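Long-range contact in photoreceptor-histidine kinase BphP (PDB 6BAF), which probably senses red and far-red light through a bound biliverdin chromophore and passes the signal on as a histidine kinase: residues H98-E109 / H226-L237. Residues are numbered along the deposited sequence; the frame is centred on the assembly and turned at random.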
loop_
_atom_site.group_PDB
_atom_site.type_symbol
_atom_site.label_atom_id
_atom_site.label_comp_id
_atom_site.label_asym_id
_atom_site.label_seq_id
_atom_site.Cartn_x
_atom_site.Cartn_y
_atom_site.Cartn_z
ATOM N N HIS A 98 19.813 2.852 6.210
ATOM C CA HIS A 98 19.632 4.295 6.247
ATOM C C HIS A 98 20.993 4.958 6.460
ATOM O O HIS A 98 21.953 4.319 6.885
ATOM C CB HIS A 98 18.624 4.737 7.339
ATOM C CG HIS A 98 19.148 4.643 8.741
ATOM N ND1 HIS A 98 19.203 3.451 9.438
ATOM C CD2 HIS A 98 19.631 5.596 9.583
ATOM C CE1 HIS A 98 19.715 3.669 10.640
ATOM N NE2 HIS A 98 19.991 4.958 10.752
ATOM N N ARG A 99 21.059 6.248 6.124
ATOM C CA ARG A 99 22.194 7.108 6.382
ATOM C C ARG A 99 21.821 8.084 7.480
ATOM O O ARG A 99 20.754 8.700 7.425
ATOM C CB ARG A 99 22.597 7.865 5.124
ATOM C CG ARG A 99 23.014 6.925 3.997
ATOM C CD ARG A 99 23.578 7.722 2.821
ATOM N NE ARG A 99 24.059 6.818 1.791
ATOM C CZ ARG A 99 23.314 6.399 0.777
ATOM N NH1 ARG A 99 22.058 6.817 0.666
ATOM N NH2 ARG A 99 23.804 5.553 -0.101
ATOM N N HIS A 100 22.701 8.239 8.467
ATOM C CA HIS A 100 22.477 9.233 9.500
ATOM C C HIS A 100 23.817 9.592 10.122
ATOM O O HIS A 100 24.636 8.701 10.407
ATOM C CB HIS A 100 21.507 8.712 10.565
ATOM C CG HIS A 100 21.226 9.693 11.665
ATOM N ND1 HIS A 100 20.700 10.948 11.430
ATOM C CD2 HIS A 100 21.364 9.591 13.011
ATOM C CE1 HIS A 100 20.531 11.581 12.580
ATOM N NE2 HIS A 100 20.932 10.782 13.555
ATOM N N GLN A 101 24.027 10.887 10.339
ATOM C CA GLN A 101 25.272 11.413 10.926
ATOM C C GLN A 101 26.501 10.860 10.211
ATOM O O GLN A 101 27.486 10.477 10.837
ATOM C CB GLN A 101 25.353 11.112 12.421
ATOM C CG GLN A 101 24.209 11.709 13.246
ATOM C CD GLN A 101 24.323 13.211 13.394
ATOM O OE1 GLN A 101 25.361 13.788 13.099
ATOM N NE2 GLN A 101 23.255 13.852 13.860
ATOM N N GLY A 102 26.440 10.777 8.888
ATOM C CA GLY A 102 27.613 10.332 8.176
ATOM C C GLY A 102 27.840 8.833 8.131
ATOM O O GLY A 102 28.818 8.403 7.507
ATOM N N ARG A 103 26.958 8.006 8.701
ATOM C CA ARG A 103 27.180 6.573 8.639
ATOM C C ARG A 103 26.048 5.893 7.875
ATOM O O ARG A 103 24.906 6.368 7.826
ATOM C CB ARG A 103 27.360 5.964 10.052
ATOM C CG ARG A 103 28.457 6.686 10.918
ATOM C CD ARG A 103 29.840 5.963 11.156
ATOM N NE ARG A 103 30.331 5.076 10.087
ATOM C CZ ARG A 103 31.564 4.528 10.008
ATOM N NH1 ARG A 103 32.530 4.783 10.942
ATOM N NH2 ARG A 103 31.825 3.726 8.969
ATOM N N LEU A 104 26.399 4.781 7.239
ATOM C CA LEU A 104 25.458 3.945 6.497
ATOM C C LEU A 104 25.201 2.708 7.349
ATOM O O LEU A 104 26.096 1.875 7.542
ATOM C CB LEU A 104 26.025 3.558 5.132
ATOM C CG LEU A 104 25.194 3.074 3.944
ATOM C CD1 LEU A 104 25.939 2.087 3.067
ATOM C CD2 LEU A 104 23.729 2.683 4.191
ATOM N N ILE A 105 23.989 2.590 7.869
ATOM C CA ILE A 105 23.629 1.536 8.807
ATOM C C ILE A 105 22.700 0.571 8.092
ATOM O O ILE A 105 21.701 0.994 7.491
ATOM C CB ILE A 105 22.959 2.115 10.060
ATOM C CG1 ILE A 105 23.946 3.016 10.800
ATOM C CG2 ILE A 105 22.389 0.967 10.910
ATOM C CD1 ILE A 105 23.364 3.815 11.952
ATOM N N LEU A 106 23.018 -0.717 8.159
ATOM C CA LEU A 106 22.206 -1.760 7.544
ATOM C C LEU A 106 21.723 -2.677 8.659
ATOM O O LEU A 106 22.537 -3.258 9.395
ATOM C CB LEU A 106 23.011 -2.521 6.485
ATOM C CG LEU A 106 22.408 -3.812 5.937
ATOM C CD1 LEU A 106 21.095 -3.517 5.177
ATOM C CD2 LEU A 106 23.432 -4.530 5.035
ATOM N N GLU A 107 20.404 -2.744 8.843
ATOM C CA GLU A 107 19.800 -3.637 9.824
ATOM C C GLU A 107 19.184 -4.832 9.124
ATOM O O GLU A 107 18.544 -4.684 8.073
ATOM C CB GLU A 107 18.758 -2.885 10.654
ATOM C CG GLU A 107 19.518 -1.858 11.462
ATOM C CD GLU A 107 18.656 -1.002 12.317
ATOM O OE1 GLU A 107 17.865 -0.172 11.757
ATOM O OE2 GLU A 107 18.776 -1.157 13.562
ATOM N N LEU A 108 19.425 -6.019 9.680
ATOM C CA LEU A 108 19.039 -7.285 9.063
ATOM C C LEU A 108 18.102 -8.015 10.010
ATOM O O LEU A 108 18.456 -8.258 11.169
ATOM C CB LEU A 108 20.246 -8.168 8.767
ATOM C CG LEU A 108 21.304 -7.583 7.838
ATOM C CD1 LEU A 108 22.480 -8.548 7.691
ATOM C CD2 LEU A 108 20.734 -7.211 6.481
ATOM N N GLU A 109 16.898 -8.334 9.522
ATOM C CA GLU A 109 15.918 -9.128 10.253
ATOM C C GLU A 109 15.540 -10.358 9.435
ATOM O O GLU A 109 15.366 -10.261 8.209
ATOM C CB GLU A 109 14.680 -8.306 10.568
ATOM C CG GLU A 109 14.883 -7.306 11.735
ATOM C CD GLU A 109 13.686 -6.312 11.897
ATOM O OE1 GLU A 109 13.459 -5.810 13.024
ATOM O OE2 GLU A 109 12.980 -6.021 10.884
ATOM N N HIS A 226 37.210 3.375 15.103
ATOM C CA HIS A 226 35.798 3.606 14.833
ATOM C C HIS A 226 35.083 3.497 16.165
ATOM O O HIS A 226 35.715 3.410 17.210
ATOM C CB HIS A 226 35.337 2.629 13.746
ATOM C CG HIS A 226 36.022 2.868 12.450
ATOM N ND1 HIS A 226 35.439 3.575 11.425
ATOM C CD2 HIS A 226 37.282 2.577 12.038
ATOM C CE1 HIS A 226 36.285 3.665 10.413
ATOM N NE2 HIS A 226 37.409 3.065 10.756
ATOM N N GLY A 227 33.779 3.478 16.162
ATOM C CA GLY A 227 33.095 3.860 17.412
ATOM C C GLY A 227 33.850 4.297 18.705
ATOM O O GLY A 227 34.548 3.459 19.239
ATOM N N GLU A 228 33.722 5.490 19.280
ATOM C CA GLU A 228 32.725 6.574 19.104
ATOM C C GLU A 228 31.273 6.085 19.048
ATOM O O GLU A 228 30.911 5.207 18.263
ATOM C CB GLU A 228 33.048 7.468 17.899
ATOM C CG GLU A 228 34.391 8.221 18.101
ATOM C CD GLU A 228 35.472 7.959 17.004
ATOM O OE1 GLU A 228 35.293 6.995 16.169
ATOM O OE2 GLU A 228 36.535 8.684 17.037
ATOM N N PRO A 229 30.462 6.659 19.920
ATOM C CA PRO A 229 29.060 6.244 20.010
ATOM C C PRO A 229 28.403 6.348 18.643
ATOM O O PRO A 229 28.570 7.344 17.939
ATOM C CB PRO A 229 28.470 7.230 21.018
ATOM C CG PRO A 229 29.713 7.685 21.855
ATOM C CD PRO A 229 30.792 7.780 20.823
ATOM N N LEU A 230 27.793 5.236 18.222
ATOM C CA LEU A 230 26.963 5.158 17.025
ATOM C C LEU A 230 25.624 5.812 17.317
ATOM O O LEU A 230 24.906 5.373 18.221
ATOM C CB LEU A 230 26.704 3.702 16.654
ATOM C CG LEU A 230 26.942 3.208 15.257
ATOM C CD1 LEU A 230 26.102 1.975 15.034
ATOM C CD2 LEU A 230 26.775 4.252 14.174
ATOM N N ASP A 231 25.270 6.821 16.559
ATOM C CA ASP A 231 23.968 7.445 16.728
ATOM C C ASP A 231 22.921 6.517 16.113
ATOM O O ASP A 231 22.879 6.333 14.880
ATOM C CB ASP A 231 23.953 8.824 16.077
ATOM C CG ASP A 231 22.666 9.565 16.335
ATOM O OD1 ASP A 231 21.587 8.911 16.451
ATOM O OD2 ASP A 231 22.717 10.804 16.423
ATOM N N LEU A 232 22.069 5.938 16.962
ATOM C CA LEU A 232 21.111 4.919 16.522
ATOM C C LEU A 232 19.686 5.472 16.422
ATOM O O LEU A 232 18.723 4.696 16.351
ATOM C CB LEU A 232 21.165 3.729 17.474
ATOM C CG LEU A 232 22.481 2.943 17.411
ATOM C CD1 LEU A 232 22.498 1.863 18.452
ATOM C CD2 LEU A 232 22.655 2.304 16.020
ATOM N N SER A 233 19.542 6.800 16.424
ATOM C CA SER A 233 18.254 7.471 16.323
ATOM C C SER A 233 17.298 6.849 15.308
ATOM O O SER A 233 16.113 6.734 15.611
ATOM C CB SER A 233 18.441 8.953 15.965
ATOM O OG SER A 233 19.102 9.637 17.011
ATOM N N PHE A 234 17.766 6.468 14.112
ATOM C CA PHE A 234 16.881 5.979 13.054
ATOM C C PHE A 234 16.995 4.487 12.859
ATOM O O PHE A 234 16.572 3.956 11.825
ATOM C CB PHE A 234 17.144 6.722 11.745
ATOM C CG PHE A 234 16.718 8.132 11.823
ATOM C CD1 PHE A 234 15.371 8.460 11.726
ATOM C CD2 PHE A 234 17.629 9.123 12.107
ATOM C CE1 PHE A 234 14.956 9.769 11.839
ATOM C CE2 PHE A 234 17.225 10.433 12.226
ATOM C CZ PHE A 234 15.890 10.766 12.097
ATOM N N SER A 235 17.569 3.793 13.835
ATOM C CA SER A 235 17.747 2.353 13.741
ATOM C C SER A 235 16.592 1.633 14.435
ATOM O O SER A 235 16.210 1.980 15.570
ATOM C CB SER A 235 19.091 1.984 14.363
ATOM O OG SER A 235 19.024 0.679 14.896
ATOM N N VAL A 236 16.016 0.643 13.749
ATOM C CA VAL A 236 14.849 -0.042 14.306
ATOM C C VAL A 236 15.274 -1.021 15.396
ATOM O O VAL A 236 14.463 -1.381 16.260
ATOM C CB VAL A 236 14.055 -0.768 13.192
ATOM C CG1 VAL A 236 13.901 0.137 11.971
ATOM C CG2 VAL A 236 14.773 -2.004 12.734
ATOM N N LEU A 237 16.533 -1.448 15.399
ATOM C CA LEU A 237 16.987 -2.393 16.405
ATOM C C LEU A 237 17.563 -1.727 17.645
ATOM O O LEU A 237 18.066 -2.441 18.522
ATOM C CB LEU A 237 18.037 -3.315 15.800
ATOM C CG LEU A 237 17.512 -4.229 14.700
ATOM C CD1 LEU A 237 18.664 -4.962 14.043
ATOM C CD2 LEU A 237 16.443 -5.194 15.246
HETATM O O HOH W 1 20.475 5.911 13.316
HETATM O O HOH W 2 24.901 7.294 12.934
HETATM O O HOH W 3 33.128 5.770 13.792
#
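H100 and F234 meet where the irregular chain 226-237 runs alongside strand 103-110, in the same direction, past a β-hairpin whose type I' turn spans H100 to R103. The CA atoms of Q101 and D231 come within 7.1 Å, yet no backbone-to-backbone hydrogen bond links the segments; one water bridges H100 O and D231 O, and a second ties the H98 side chain (NE2) to D231 O and F234 N. F234 sets its edge against the face of H100 in a T-shaped stack, ring planes at 76°, CD2 over the imidazole centre; Q101 CG covers the opposite face. A chi1 of -180° turns the H100 ring toward the D231 carboxylate, which stands almost perpendicular (88°) at its edge, OD1 in the ring plane. D231 OD1 accepts from S233 N (2.9 Å), closing an Asx turn, and from S233 OG through its syn lone pair. With an alanine in place of D231, S233 N and OG would probably lose their common acceptor and the turn its closure. H98 lays one face against F234 O. E107 OE1 accepts from V236 N at 2.8 Å; OE2, less surely placed, accepts from L237 N. In one of two R103 conformers, NH1 donates to H226 ND1 (3.2 Å). I105 CD1 packs on L230 CD2. The contact joins the PAS hairpin to a GAF-domain loop following strand 218-222 of the PAS β-sheet; S233 and L237 also touch H9 and H17 of the N-terminal segment, consistent with the phytochrome knot.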